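Local structure of ethyl acetate hydrolase (Pseudomonas veronii, 5EFZ) at residues W160-P165 with L290-A295. The protein hydrolyses ethyl acetate and other short acetate esters, a step in the bacterial breakdown of short-chain methyl ketones such as 2-butanone. Numbering follows the deposited sequence.
Sequences WAVRYP and LGRIKA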
ATOM      1  N   TRP A 160      -2.954 -27.736  -1.227  1.00 19.06           N
ATOM      2  CA  TRP A 160      -3.746 -28.966  -1.056  1.00 19.04           C
ATOM      3  C   TRP A 160      -4.280 -29.478  -2.393  1.00 19.60           C
ATOM      4  O   TRP A 160      -4.126 -30.666  -2.715  1.00 21.82           O
ATOM      5  CB  TRP A 160      -4.936 -28.720  -0.104  1.00 17.22           C
ATOM      6  CG  TRP A 160      -4.718 -29.284   1.274  1.00 17.12           C
ATOM      7  CD1 TRP A 160      -4.328 -28.597   2.398  1.00 17.55           C
ATOM      8  CD2 TRP A 160      -4.797 -30.670   1.650  1.00 17.74           C
ATOM      9  NE1 TRP A 160      -4.181 -29.469   3.450  1.00 16.61           N
ATOM     10  CE2 TRP A 160      -4.507 -30.741   3.022  1.00 16.03           C
ATOM     11  CE3 TRP A 160      -5.182 -31.838   0.972  1.00 17.98           C
ATOM     12  CZ2 TRP A 160      -4.540 -31.945   3.726  1.00 16.64           C
ATOM     13  CZ3 TRP A 160      -5.230 -33.033   1.672  1.00 19.25           C
ATOM     14  CH2 TRP A 160      -4.898 -33.079   3.032  1.00 18.62           C
ATOM     15  N   ALA A 161      -4.896 -28.579  -3.170  1.00 17.32           N
ATOM     16  CA  ALA A 161      -5.570 -28.979  -4.417  1.00 18.94           C
ATOM     17  C   ALA A 161      -4.586 -29.467  -5.469  1.00 20.61           C
ATOM     18  O   ALA A 161      -4.955 -30.259  -6.337  1.00 21.95           O
ATOM     19  CB  ALA A 161      -6.408 -27.819  -4.975  1.00 17.83           C
ATOM     20  N   VAL A 162      -3.339 -28.981  -5.409  1.00 19.13           N
ATOM     21  CA  VAL A 162      -2.311 -29.375  -6.386  1.00 19.45           C
ATOM     22  C   VAL A 162      -1.576 -30.642  -5.917  1.00 22.60           C
ATOM     23  O   VAL A 162      -1.296 -31.535  -6.712  1.00 23.43           O
ATOM     24  CB  VAL A 162      -1.270 -28.232  -6.635  1.00 20.53           C
ATOM     25  CG1 VAL A 162      -0.046 -28.740  -7.435  1.00 19.60           C
ATOM     26  CG2 VAL A 162      -1.925 -27.071  -7.367  1.00 19.40           C
ATOM     27  N   ARG A 163      -1.280 -30.718  -4.628  1.00 21.59           N
ATOM     28  CA  ARG A 163      -0.443 -31.790  -4.088  1.00 24.75           C
ATOM     29  C   ARG A 163      -1.197 -33.113  -3.956  1.00 23.75           C
ATOM     30  O   ARG A 163      -0.636 -34.201  -4.194  1.00 20.81           O
ATOM     31  CB  ARG A 163       0.129 -31.367  -2.718  1.00 28.09           C
ATOM     32  CG  ARG A 163       1.095 -32.367  -2.099  1.00 31.23           C
ATOM     33  CD  ARG A 163       1.529 -31.975  -0.698  1.00 36.24           C
ATOM     34  NE  ARG A 163       2.498 -30.891  -0.718  1.00 40.56           N
ATOM     35  CZ  ARG A 163       3.734 -30.984  -0.250  1.00 40.09           C
ATOM     36  NH1 ARG A 163       4.172 -32.119   0.300  1.00 39.17           N
ATOM     37  NH2 ARG A 163       4.534 -29.942  -0.352  1.00 40.50           N
ATOM     38  N   TYR A 164      -2.476 -33.023  -3.594  1.00 23.26           N
ATOM     39  CA  TYR A 164      -3.329 -34.192  -3.468  1.00 24.96           C
ATOM     40  C   TYR A 164      -4.636 -34.041  -4.258  1.00 25.56           C
ATOM     41  O   TYR A 164      -5.722 -33.895  -3.673  1.00 26.93           O
ATOM     42  CB  TYR A 164      -3.640 -34.454  -1.997  1.00 25.63           C
ATOM     43  CG  TYR A 164      -2.440 -34.601  -1.098  1.00 26.22           C
ATOM     44  CD1 TYR A 164      -2.112 -33.608  -0.190  1.00 25.89           C
ATOM     45  CD2 TYR A 164      -1.660 -35.750  -1.130  1.00 28.62           C
ATOM     46  CE1 TYR A 164      -1.048 -33.736   0.645  1.00 28.73           C
ATOM     47  CE2 TYR A 164      -0.566 -35.887  -0.285  1.00 30.50           C
ATOM     48  CZ  TYR A 164      -0.271 -34.870   0.590  1.00 30.64           C
ATOM     49  OH  TYR A 164       0.793 -34.983   1.438  1.00 34.16           O
ATOM     50  N   PRO A 165      -4.546 -34.073  -5.589  1.00 25.09           N
ATOM     51  CA  PRO A 165      -5.713 -33.583  -6.342  1.00 26.31           C
ATOM     52  C   PRO A 165      -6.991 -34.403  -6.186  1.00 26.91           C
ATOM     53  O   PRO A 165      -8.070 -33.818  -6.176  1.00 26.24           O
ATOM     54  CB  PRO A 165      -5.230 -33.593  -7.795  1.00 30.30           C
ATOM     55  CG  PRO A 165      -3.960 -34.344  -7.809  1.00 31.96           C
ATOM     56  CD  PRO A 165      -3.381 -34.332  -6.447  1.00 27.03           C
ATOM     57  N   LEU A 290      -1.358 -25.765 -11.756  1.00 22.07           N
ATOM     58  CA  LEU A 290      -2.782 -25.494 -11.594  1.00 22.79           C
ATOM     59  C   LEU A 290      -3.645 -26.426 -12.459  1.00 23.57           C
ATOM     60  O   LEU A 290      -4.798 -26.703 -12.115  1.00 24.44           O
ATOM     61  CB  LEU A 290      -3.100 -24.027 -11.928  1.00 21.36           C
ATOM     62  CG  LEU A 290      -2.475 -23.046 -10.931  1.00 20.63           C
ATOM     63  CD1 LEU A 290      -2.784 -21.578 -11.305  1.00 22.51           C
ATOM     64  CD2 LEU A 290      -2.912 -23.327  -9.476  1.00 19.09           C
ATOM     65  N   GLY A 291      -3.089 -26.888 -13.572  1.00 24.77           N
ATOM     66  CA  GLY A 291      -3.773 -27.842 -14.441  1.00 25.98           C
ATOM     67  C   GLY A 291      -3.980 -29.200 -13.791  1.00 28.84           C
ATOM     68  O   GLY A 291      -4.811 -29.993 -14.264  1.00 29.94           O
ATOM     69  N   ARG A 292      -3.223 -29.487 -12.727  1.00 26.06           N
ATOM     70  CA  ARG A 292      -3.378 -30.735 -11.952  1.00 29.47           C
ATOM     71  C   ARG A 292      -4.634 -30.742 -11.061  1.00 26.41           C
ATOM     72  O   ARG A 292      -5.075 -31.804 -10.597  1.00 25.39           O
ATOM     73  CB  ARG A 292      -2.145 -30.968 -11.057  1.00 32.71           C
ATOM     74  CG  ARG A 292      -0.951 -31.529 -11.795  1.00 41.02           C
ATOM     75  CD  ARG A 292       0.336 -31.470 -10.965  1.00 46.94           C
ATOM     76  NE  ARG A 292       0.186 -31.988  -9.606  1.00 51.60           N
ATOM     77  CZ  ARG A 292       1.193 -32.465  -8.873  1.00 55.91           C
ATOM     78  NH1 ARG A 292       2.426 -32.529  -9.383  1.00 56.61           N
ATOM     79  NH2 ARG A 292       0.963 -32.915  -7.643  1.00 56.24           N
ATOM     80  N   ILE A 293      -5.181 -29.564 -10.796  1.00 23.93           N
ATOM     81  CA  ILE A 293      -6.279 -29.454  -9.852  1.00 22.10           C
ATOM     82  C   ILE A 293      -7.525 -30.155 -10.399  1.00 23.65           C
ATOM     83  O   ILE A 293      -7.937 -29.885 -11.511  1.00 23.21           O
ATOM     84  CB  ILE A 293      -6.600 -27.984  -9.539  1.00 21.35           C
ATOM     85  CG1 ILE A 293      -5.412 -27.348  -8.812  1.00 18.25           C
ATOM     86  CG2 ILE A 293      -7.907 -27.911  -8.735  1.00 20.98           C
ATOM     87  CD1 ILE A 293      -5.630 -25.872  -8.478  1.00 16.79           C
ATOM     88  N   LYS A 294      -8.090 -31.080  -9.621  1.00 24.26           N
ATOM     89  CA  LYS A 294      -9.341 -31.745  -9.980  1.00 26.62           C
ATOM     90  C   LYS A 294     -10.542 -31.223  -9.178  1.00 26.59           C
ATOM     91  O   LYS A 294     -11.707 -31.426  -9.571  1.00 25.05           O
ATOM     92  CB  LYS A 294      -9.209 -33.259  -9.768  1.00 26.55           C
ATOM     93  CG  LYS A 294      -8.181 -33.893 -10.699  1.00 32.13           C
ATOM     94  CD  LYS A 294      -7.975 -35.372 -10.426  1.00 34.61           C
ATOM     95  CE  LYS A 294      -9.107 -36.199 -10.919  1.00 40.95           C
ATOM     96  NZ  LYS A 294      -8.757 -37.651 -10.832  1.00 44.82           N
ATOM     97  N   ALA A 295     -10.254 -30.575  -8.051  1.00 23.72           N
ATOM     98  CA  ALA A 295     -11.289 -30.018  -7.174  1.00 23.69           C
ATOM     99  C   ALA A 295     -12.150 -29.012  -7.904  1.00 22.14           C
ATOM    100  O   ALA A 295     -11.630 -28.192  -8.659  1.00 22.85           O
ATOM    101  CB  ALA A 295     -10.660 -29.319  -5.937  1.00 19.22           C
TER
HETATM  102  O   HOH W   1      -7.608 -31.079  -6.790  1.00 20.61           O
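Val162 and Ile293 form the tight side of this contact, a worked example of how a helix end and a loop can be joined by apolar packing, an arginine hydrogen bond to a helix-end carbonyl and a shared water. Val162 CG2 lies 3.8 Å from Ile293 CG1 and about as close to CD1, while Ile293 straddles the methyl of Ala161, whose CB is 4.0 Å from both CG1 and CG2. Ile293 itself closes a type I turn that begins at Leu290, and Leu290 CD2 adds a longer apolar contact, 4.4 Å from Val162 CG2.

The other branch of Val162 serves the polar half. With CG1 anti to the backbone N (chi1 169°), that methyl sits over one face of the Arg292 guanidinium. Arg292, its chain bent at chi3 (49°), brings NH2 to within 2.8 Å of Val162 O; the bond is bent, the oxygen lying out of the guanidinium plane, and a weak second one comes from NE. Thus one carbonyl in the last turn of the helix receives two N-H groups. A leucine in place of Arg292, with no N-H to offer, would probably leave Val162 O without its partners from this loop and its CG1 methyl without the flat group it lies against.

Pro165 CB still touches closely, 3.3 Å from Arg292 O. Between the two backbones a water donates to Ala161 O and Pro165 O and accepts from Lys294 N (2.9 Å). Toward solvent the fit is looser: the exposed Lys294 brings CG no nearer than 4.2 Å to Pro165 CB before its ammonium leaves for a salt bridge with Asp166.

Arg163 turns from the loop to pair with Glu159, and Trp160 packs on helix 124-139. The contact ties the C-terminal end of helix 152-163, which follows Ser151, the probable nucleophile, in this alpha/beta-hydrolase fold, to the loop leading from helix 286-290 into strand 296-300, the sheet neighbour of strand 170-174.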